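Twitching motility pilus retraction protein (Geobacter sulfurreducens PCA, PDB 5ZFQ) serves as the retraction ATPase motor of type IV pili, probably coupling ATP hydrolysis to pilus withdrawal during twitching motility. Local coordinates at residues D179-I184 with C197-R202; V226-L231 with H248-T253. One frame throughout, in Å; residues are numbered along the deposited sequence.

Of the four strands concerned, 180-185 comes first from the N terminus; the chain then runs through a largely irregular connection and returns as strand 198-203, where contact 1 closes that excursion with a parallel pairing. Contact 2 opens only later: strand 225-230 leads through helix 234-245 into strand 249-254. The two closures are therefore in series, neither nested nor crossed. They meet inside one sheet, whose order runs 198-203, 180-185, 225-230, 249-254; the shared boundary is marked by probable hydrogen bonds from Ile184 N to Leu227 O (2.8 Å) and from Leu227 N to Val182 O. Together, with centres about 12 Å apart, they tie one outermost strand of the sheet within this chain, 198-203, to its interior.

Contact 1: D179-I184 with C197-R202; sequences DHIVTI and CVVNQR
Asn200 ND2 donates to His180 NE2 at 3.0 Å, the acceptor nitrogen lying in the amide plane while the donor is tilted from the ring plane. Amide and imidazole planes stand 89° apart. With CG anti to the backbone N (chi1 175°), the ring of His180 leans along the sheet surface to Asn200, and its edge also meets Val198 O. At the other nitrogen, ND1 bonds to Asp222 O, an arrangement consistent with a proton on ND1 and with NE2 as the acceptor. A leucine in place of His180 would probably leave Asn200 ND2 and Asp222 O without their mate, with the amide held at its oxygen by Thr47 of the second subunit.

Five backbone bonds carry the pairing, from Val198 N to Asp179 O (2.8 Å) through Ile181 N to Val198 O (2.7 Å) and on to Arg202 N with Thr183 O (3.0 Å). Asp179 N adds a longer bond to Cys197 SG (3.4 Å). The segments diverge by only 12°, as parallel strands of the sheet of this secretion-family ATPase, with 198-203 outermost within the chain.

On the face of His180 and Asn200, that second subunit packs: its His45 meets the His180 ring edge-to-face, while Arg202 NE bonds its Ile113 O and NH1 forms a salt bridge with its Glu94 OE1. On the reverse face, Thr183 and Gln201 lie side by side, OG1 reaching Gln201 CB at 3.2 Å, and both side chains bond Glu185 OE2. Ile181 CD1 rests on Cys197 SG (3.7 Å), beneath helix 162-176.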
ATOM      1  N   ASP A 179     -17.551  18.708  36.403  1.00 37.89           N
ATOM      2  CA  ASP A 179     -16.635  17.893  35.612  1.00 36.43           C
ATOM      3  C   ASP A 179     -15.866  18.743  34.624  1.00 33.93           C
ATOM      4  O   ASP A 179     -16.155  19.922  34.435  1.00 33.28           O
ATOM      5  CB  ASP A 179     -17.387  16.791  34.842  1.00 36.99           C
ATOM      6  CG  ASP A 179     -17.984  15.722  35.755  1.00 38.32           C
ATOM      7  OD1 ASP A 179     -17.554  15.601  36.940  1.00 39.15           O
ATOM      8  OD2 ASP A 179     -18.887  14.988  35.267  1.00 38.33           O
ATOM      9  N   HIS A 180     -14.866  18.118  34.017  1.00 32.76           N
ATOM     10  CA  HIS A 180     -14.146  18.689  32.892  1.00 31.73           C
ATOM     11  C   HIS A 180     -14.727  18.021  31.661  1.00 30.45           C
ATOM     12  O   HIS A 180     -14.635  16.803  31.530  1.00 29.71           O
ATOM     13  CB  HIS A 180     -12.636  18.444  33.010  1.00 31.85           C
ATOM     14  CG  HIS A 180     -11.859  18.903  31.820  1.00 32.09           C
ATOM     15  ND1 HIS A 180     -10.644  18.357  31.469  1.00 32.15           N
ATOM     16  CD2 HIS A 180     -12.125  19.857  30.895  1.00 32.36           C
ATOM     17  CE1 HIS A 180     -10.190  18.963  30.385  1.00 32.47           C
ATOM     18  NE2 HIS A 180     -11.067  19.879  30.018  1.00 32.50           N
ATOM     19  N   ILE A 181     -15.361  18.817  30.802  1.00 30.53           N
ATOM     20  CA  ILE A 181     -15.993  18.332  29.567  1.00 30.62           C
ATOM     21  C   ILE A 181     -15.149  18.687  28.343  1.00 30.54           C
ATOM     22  O   ILE A 181     -14.975  19.871  28.018  1.00 30.82           O
ATOM     23  CB  ILE A 181     -17.428  18.926  29.357  1.00 32.46           C
ATOM     24  CG1 ILE A 181     -18.358  18.583  30.535  1.00 32.77           C
ATOM     25  CG2 ILE A 181     -18.020  18.441  28.036  1.00 28.03           C
ATOM     26  CD1 ILE A 181     -19.755  19.146  30.405  1.00 28.84           C
ATOM     27  N   VAL A 182     -14.623  17.664  27.674  1.00 30.23           N
ATOM     28  CA  VAL A 182     -13.885  17.860  26.414  1.00 29.83           C
ATOM     29  C   VAL A 182     -14.672  17.283  25.241  1.00 29.54           C
ATOM     30  O   VAL A 182     -15.028  16.100  25.248  1.00 29.60           O
ATOM     31  CB  VAL A 182     -12.495  17.183  26.439  1.00 29.38           C
ATOM     32  CG1 VAL A 182     -11.787  17.364  25.095  1.00 28.22           C
ATOM     33  CG2 VAL A 182     -11.664  17.714  27.608  1.00 29.23           C
ATOM     34  N   THR A 183     -14.939  18.104  24.236  1.00 29.29           N
ATOM     35  CA  THR A 183     -15.593  17.628  23.014  1.00 29.14           C
ATOM     36  C   THR A 183     -14.613  17.670  21.850  1.00 29.19           C
ATOM     37  O   THR A 183     -13.714  18.504  21.814  1.00 28.06           O
ATOM     38  CB  THR A 183     -16.831  18.491  22.647  1.00 30.66           C
ATOM     39  OG1 THR A 183     -16.381  19.776  22.205  1.00 30.90           O
ATOM     40  CG2 THR A 183     -17.755  18.682  23.858  1.00 30.32           C
ATOM     41  N   ILE A 184     -14.800  16.784  20.888  1.00 29.26           N
ATOM     42  CA  ILE A 184     -13.998  16.795  19.675  1.00 28.23           C
ATOM     43  C   ILE A 184     -15.000  16.716  18.526  1.00 36.28           C
ATOM     44  O   ILE A 184     -15.678  15.701  18.338  1.00 36.16           O
ATOM     45  CB  ILE A 184     -12.960  15.625  19.678  1.00 28.38           C
ATOM     46  CG1 ILE A 184     -11.978  15.778  20.848  1.00 28.39           C
ATOM     47  CG2 ILE A 184     -12.188  15.544  18.377  1.00 28.85           C
ATOM     48  CD1 ILE A 184     -11.313  14.442  21.268  1.00 28.56           C
ATOM     49  N   CYS A 197     -19.384  22.930  35.007  1.00 34.91           N
ATOM     50  CA  CYS A 197     -18.258  22.188  34.456  1.00 34.43           C
ATOM     51  C   CYS A 197     -17.236  23.114  33.800  1.00 34.85           C
ATOM     52  O   CYS A 197     -17.552  24.258  33.469  1.00 35.66           O
ATOM     53  CB  CYS A 197     -18.738  21.156  33.428  1.00 33.68           C
ATOM     54  SG  CYS A 197     -19.782  19.824  34.075  1.00 33.83           S
ATOM     55  N   VAL A 198     -16.008  22.634  33.628  1.00 34.36           N
ATOM     56  CA  VAL A 198     -15.070  23.320  32.746  1.00 34.46           C
ATOM     57  C   VAL A 198     -15.222  22.699  31.355  1.00 34.05           C
ATOM     58  O   VAL A 198     -15.101  21.474  31.197  1.00 33.96           O
ATOM     59  CB  VAL A 198     -13.601  23.207  33.240  1.00 37.47           C
ATOM     60  CG1 VAL A 198     -12.621  23.721  32.187  1.00 37.39           C
ATOM     61  CG2 VAL A 198     -13.411  23.965  34.535  1.00 38.11           C
ATOM     62  N   VAL A 199     -15.504  23.524  30.351  1.00 33.77           N
ATOM     63  CA  VAL A 199     -15.746  22.997  29.011  1.00 33.53           C
ATOM     64  C   VAL A 199     -14.670  23.411  27.988  1.00 33.36           C
ATOM     65  O   VAL A 199     -14.430  24.599  27.762  1.00 33.70           O
ATOM     66  CB  VAL A 199     -17.134  23.439  28.478  1.00 30.94           C
ATOM     67  CG1 VAL A 199     -17.426  22.768  27.140  1.00 29.91           C
ATOM     68  CG2 VAL A 199     -18.227  23.125  29.498  1.00 31.36           C
ATOM     69  N   ASN A 200     -14.041  22.412  27.368  1.00 32.87           N
ATOM     70  CA  ASN A 200     -13.087  22.629  26.278  1.00 32.42           C
ATOM     71  C   ASN A 200     -13.542  21.941  24.979  1.00 32.05           C
ATOM     72  O   ASN A 200     -13.712  20.720  24.946  1.00 32.41           O
ATOM     73  CB  ASN A 200     -11.703  22.117  26.671  1.00 32.20           C
ATOM     74  CG  ASN A 200     -10.974  23.069  27.575  1.00 32.30           C
ATOM     75  OD1 ASN A 200     -10.693  24.204  27.193  1.00 32.34           O
ATOM     76  ND2 ASN A 200     -10.659  22.614  28.793  1.00 32.28           N
ATOM     77  N   GLN A 201     -13.737  22.714  23.914  1.00 31.46           N
ATOM     78  CA  GLN A 201     -14.233  22.160  22.655  1.00 31.18           C
ATOM     79  C   GLN A 201     -13.206  22.324  21.547  1.00 32.42           C
ATOM     80  O   GLN A 201     -12.787  23.440  21.233  1.00 33.92           O
ATOM     81  CB  GLN A 201     -15.538  22.844  22.256  1.00 30.90           C
ATOM     82  CG  GLN A 201     -16.556  22.890  23.363  1.00 30.84           C
ATOM     83  CD  GLN A 201     -17.866  23.491  22.925  1.00 31.30           C
ATOM     84  OE1 GLN A 201     -18.257  24.563  23.401  1.00 32.05           O
ATOM     85  NE2 GLN A 201     -18.564  22.807  22.022  1.00 30.82           N
ATOM     86  N   ARG A 202     -12.798  21.222  20.942  1.00 32.10           N
ATOM     87  CA  ARG A 202     -11.810  21.288  19.880  1.00 32.27           C
ATOM     88  C   ARG A 202     -12.449  21.015  18.512  1.00 32.47           C
ATOM     89  O   ARG A 202     -13.045  19.952  18.281  1.00 32.18           O
ATOM     90  CB  ARG A 202     -10.693  20.294  20.170  1.00 32.17           C
ATOM     91  CG  ARG A 202     -10.312  20.232  21.635  1.00 29.03           C
ATOM     92  CD  ARG A 202      -8.982  19.548  21.789  1.00 29.39           C
ATOM     93  NE  ARG A 202      -7.951  20.195  20.978  1.00 29.97           N
ATOM     94  CZ  ARG A 202      -6.783  19.650  20.659  1.00 30.50           C
ATOM     95  NH1 ARG A 202      -6.484  18.420  21.054  1.00 30.53           N
ATOM     96  NH2 ARG A 202      -5.913  20.339  19.923  1.00 34.04           N
TER

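Contact 2: V226-L231 with H248-T253; sequences VLVGEL and HLCLAT
Strand 226-230 and strand 249-253 are the two parallel strands of a beta-alpha-beta unit, bridged by helix 234-245, and they pair directly through their backbones. Val226 N bonds to Leu249 O at 2.9 Å, Leu251 N to Val226 O, and Val228 N to Leu251 O at 2.8 Å. Here the register slips: Leu227 faces Leu251, yet Glu230 faces Thr253, leaving two residues of the first strand opposite Ala252 alone. This beta bulge is centred on Val228 and Gly229. Gly229 adopts phi 81°, psi -163°, where a side chain would collide with the preceding carbonyl oxygen. Its own carbonyl accepts Thr253 N (3.1 Å) from well above the carbonyl plane, 62° out of it, before Leu231 N approaches Thr253 O more nearly in line with its carbonyl.

The hydrophobic run ending in Gly229 and Glu230 resembles the Walker B motif of secretion ATPases. Next to it, Thr253 packs its CG2 on Glu230 CB (4.1 Å); its OG1 bonds to Val154 O, and its side chain touches Lys162 of a probable Walker A loop.

Leu227 and Leu251 cross at about a right angle, CD1 of the former touching CB of the latter at 3.8 Å, both against Ile170 of helix 162-176. On the side that helix 234-245 packs against, Val228 CG2 meets Cys250 SG (3.9 Å), and, past the bulge, Leu231 CD2 meets Ala252 CB (3.9 Å); Thr236, Ile237 and Ala240 of the helix touch Val228, Leu231 and Cys250 respectively.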
ATOM      1  N   VAL A 226     -16.358  13.142  27.759  1.00 29.73           N
ATOM      2  CA  VAL A 226     -15.749  13.342  26.431  1.00 28.61           C
ATOM      3  C   VAL A 226     -16.722  13.062  25.305  1.00 37.26           C
ATOM      4  O   VAL A 226     -17.216  11.942  25.179  1.00 37.63           O
ATOM      5  CB  VAL A 226     -14.524  12.419  26.185  1.00 28.95           C
ATOM      6  CG1 VAL A 226     -13.897  12.730  24.816  1.00 29.46           C
ATOM      7  CG2 VAL A 226     -13.530  12.494  27.302  1.00 28.81           C
ATOM      8  N   LEU A 227     -16.989  14.061  24.477  1.00 37.32           N
ATOM      9  CA  LEU A 227     -17.755  13.841  23.257  1.00 37.58           C
ATOM     10  C   LEU A 227     -16.775  13.554  22.132  1.00 38.10           C
ATOM     11  O   LEU A 227     -15.988  14.418  21.725  1.00 37.39           O
ATOM     12  CB  LEU A 227     -18.643  15.034  22.931  1.00 37.70           C
ATOM     13  CG  LEU A 227     -19.262  15.055  21.523  1.00 38.54           C
ATOM     14  CD1 LEU A 227     -20.094  13.799  21.267  1.00 38.76           C
ATOM     15  CD2 LEU A 227     -20.096  16.319  21.312  1.00 38.38           C
ATOM     16  N   VAL A 228     -16.820  12.317  21.648  1.00 39.40           N
ATOM     17  CA  VAL A 228     -15.782  11.788  20.771  1.00 40.94           C
ATOM     18  C   VAL A 228     -16.139  11.945  19.290  1.00 43.40           C
ATOM     19  O   VAL A 228     -15.260  11.834  18.425  1.00 45.18           O
ATOM     20  CB  VAL A 228     -15.500  10.307  21.136  1.00 46.24           C
ATOM     21  CG1 VAL A 228     -15.242   9.432  19.924  1.00 47.23           C
ATOM     22  CG2 VAL A 228     -14.339  10.223  22.114  1.00 45.84           C
ATOM     23  N   GLY A 229     -17.397  12.162  18.969  1.00 44.26           N
ATOM     24  CA  GLY A 229     -17.755  12.298  17.580  1.00 46.83           C
ATOM     25  C   GLY A 229     -17.888  10.939  16.943  1.00 49.68           C
ATOM     26  O   GLY A 229     -17.992   9.960  17.633  1.00 49.88           O
ATOM     27  N   GLU A 230     -17.879  10.882  15.632  1.00 51.53           N
ATOM     28  CA  GLU A 230     -18.048   9.630  14.917  1.00 53.22           C
ATOM     29  C   GLU A 230     -17.010   8.593  15.135  1.00 54.75           C
ATOM     30  O   GLU A 230     -15.848   8.866  15.092  1.00 54.95           O
ATOM     31  CB  GLU A 230     -18.146   9.870  13.406  1.00 53.98           C
ATOM     32  CG  GLU A 230     -18.542   8.640  12.583  1.00 72.17           C
ATOM     33  CD  GLU A 230     -19.060   8.962  11.180  1.00 73.90           C
ATOM     34  OE1 GLU A 230     -18.259   9.272  10.280  1.00 74.73           O
ATOM     35  OE2 GLU A 230     -20.278   8.911  10.950  1.00 74.55           O
ATOM     36  N   LEU A 231     -17.453   7.376  15.329  1.00 56.68           N
ATOM     37  CA  LEU A 231     -16.559   6.289  15.491  1.00 59.14           C
ATOM     38  C   LEU A 231     -16.110   5.821  14.110  1.00 64.48           C
ATOM     39  O   LEU A 231     -16.491   4.767  13.655  1.00 66.10           O
ATOM     40  CB  LEU A 231     -17.242   5.164  16.248  1.00 57.32           C
ATOM     41  CG  LEU A 231     -17.708   5.471  17.670  1.00 54.94           C
ATOM     42  CD1 LEU A 231     -18.102   4.223  18.401  1.00 53.36           C
ATOM     43  CD2 LEU A 231     -16.667   6.209  18.458  1.00 54.80           C
ATOM     44  N   HIS A 248     -14.867   7.273  32.819  1.00 32.78           N
ATOM     45  CA  HIS A 248     -15.317   8.463  32.125  1.00 32.50           C
ATOM     46  C   HIS A 248     -16.704   8.241  31.581  1.00 32.18           C
ATOM     47  O   HIS A 248     -17.190   7.101  31.518  1.00 32.77           O
ATOM     48  CB  HIS A 248     -14.362   8.826  31.004  1.00 34.00           C
ATOM     49  CG  HIS A 248     -12.947   8.966  31.463  1.00 35.83           C
ATOM     50  ND1 HIS A 248     -12.105   7.885  31.617  1.00 37.05           N
ATOM     51  CD2 HIS A 248     -12.236  10.051  31.844  1.00 36.39           C
ATOM     52  CE1 HIS A 248     -10.930   8.301  32.055  1.00 37.36           C
ATOM     53  NE2 HIS A 248     -10.983   9.611  32.203  1.00 37.12           N
ATOM     54  N   LEU A 249     -17.365   9.334  31.233  1.00 31.12           N
ATOM     55  CA  LEU A 249     -18.562   9.230  30.436  1.00 31.15           C
ATOM     56  C   LEU A 249     -18.191   9.601  28.997  1.00 30.96           C
ATOM     57  O   LEU A 249     -17.727  10.729  28.722  1.00 30.95           O
ATOM     58  CB  LEU A 249     -19.675  10.121  30.982  1.00 31.37           C
ATOM     59  CG  LEU A 249     -20.991  10.072  30.184  1.00 32.36           C
ATOM     60  CD1 LEU A 249     -21.706   8.725  30.314  1.00 32.81           C
ATOM     61  CD2 LEU A 249     -21.937  11.206  30.577  1.00 32.50           C
ATOM     62  N   CYS A 250     -18.368   8.652  28.084  1.00 30.45           N
ATOM     63  CA  CYS A 250     -18.051   8.899  26.690  1.00 30.28           C
ATOM     64  C   CYS A 250     -19.316   9.048  25.842  1.00 30.67           C
ATOM     65  O   CYS A 250     -20.134   8.123  25.750  1.00 31.55           O
ATOM     66  CB  CYS A 250     -17.173   7.773  26.138  1.00 30.54           C
ATOM     67  SG  CYS A 250     -16.636   8.070  24.428  1.00 31.77           S
ATOM     68  N   LEU A 251     -19.480  10.224  25.239  1.00 30.28           N
ATOM     69  CA  LEU A 251     -20.555  10.451  24.274  1.00 31.18           C
ATOM     70  C   LEU A 251     -19.983  10.263  22.890  1.00 32.74           C
ATOM     71  O   LEU A 251     -18.911  10.794  22.589  1.00 32.66           O
ATOM     72  CB  LEU A 251     -21.155  11.858  24.408  1.00 26.81           C
ATOM     73  CG  LEU A 251     -21.714  12.147  25.797  1.00 27.85           C
ATOM     74  CD1 LEU A 251     -22.126  13.597  25.954  1.00 25.95           C
ATOM     75  CD2 LEU A 251     -22.872  11.180  26.145  1.00 28.09           C
ATOM     76  N   ALA A 252     -20.680   9.513  22.047  1.00 34.57           N
ATOM     77  CA  ALA A 252     -20.168   9.257  20.714  1.00 36.97           C
ATOM     78  C   ALA A 252     -21.276   8.966  19.705  1.00 38.81           C
ATOM     79  O   ALA A 252     -22.420   8.712  20.076  1.00 39.66           O
ATOM     80  CB  ALA A 252     -19.156   8.096  20.743  1.00 37.77           C
ATOM     81  N   THR A 253     -20.886   9.049  18.453  1.00 39.60           N
ATOM     82  CA  THR A 253     -21.731   8.977  17.296  1.00 40.85           C
ATOM     83  C   THR A 253     -21.362   7.895  16.281  1.00 43.36           C
ATOM     84  O   THR A 253     -20.244   7.543  16.109  1.00 42.83           O
ATOM     85  CB  THR A 253     -21.680  10.399  16.662  1.00 32.62           C
ATOM     86  OG1 THR A 253     -22.692  11.204  17.220  1.00 32.40           O
ATOM     87  CG2 THR A 253     -21.822  10.442  15.191  1.00 33.00           C
TER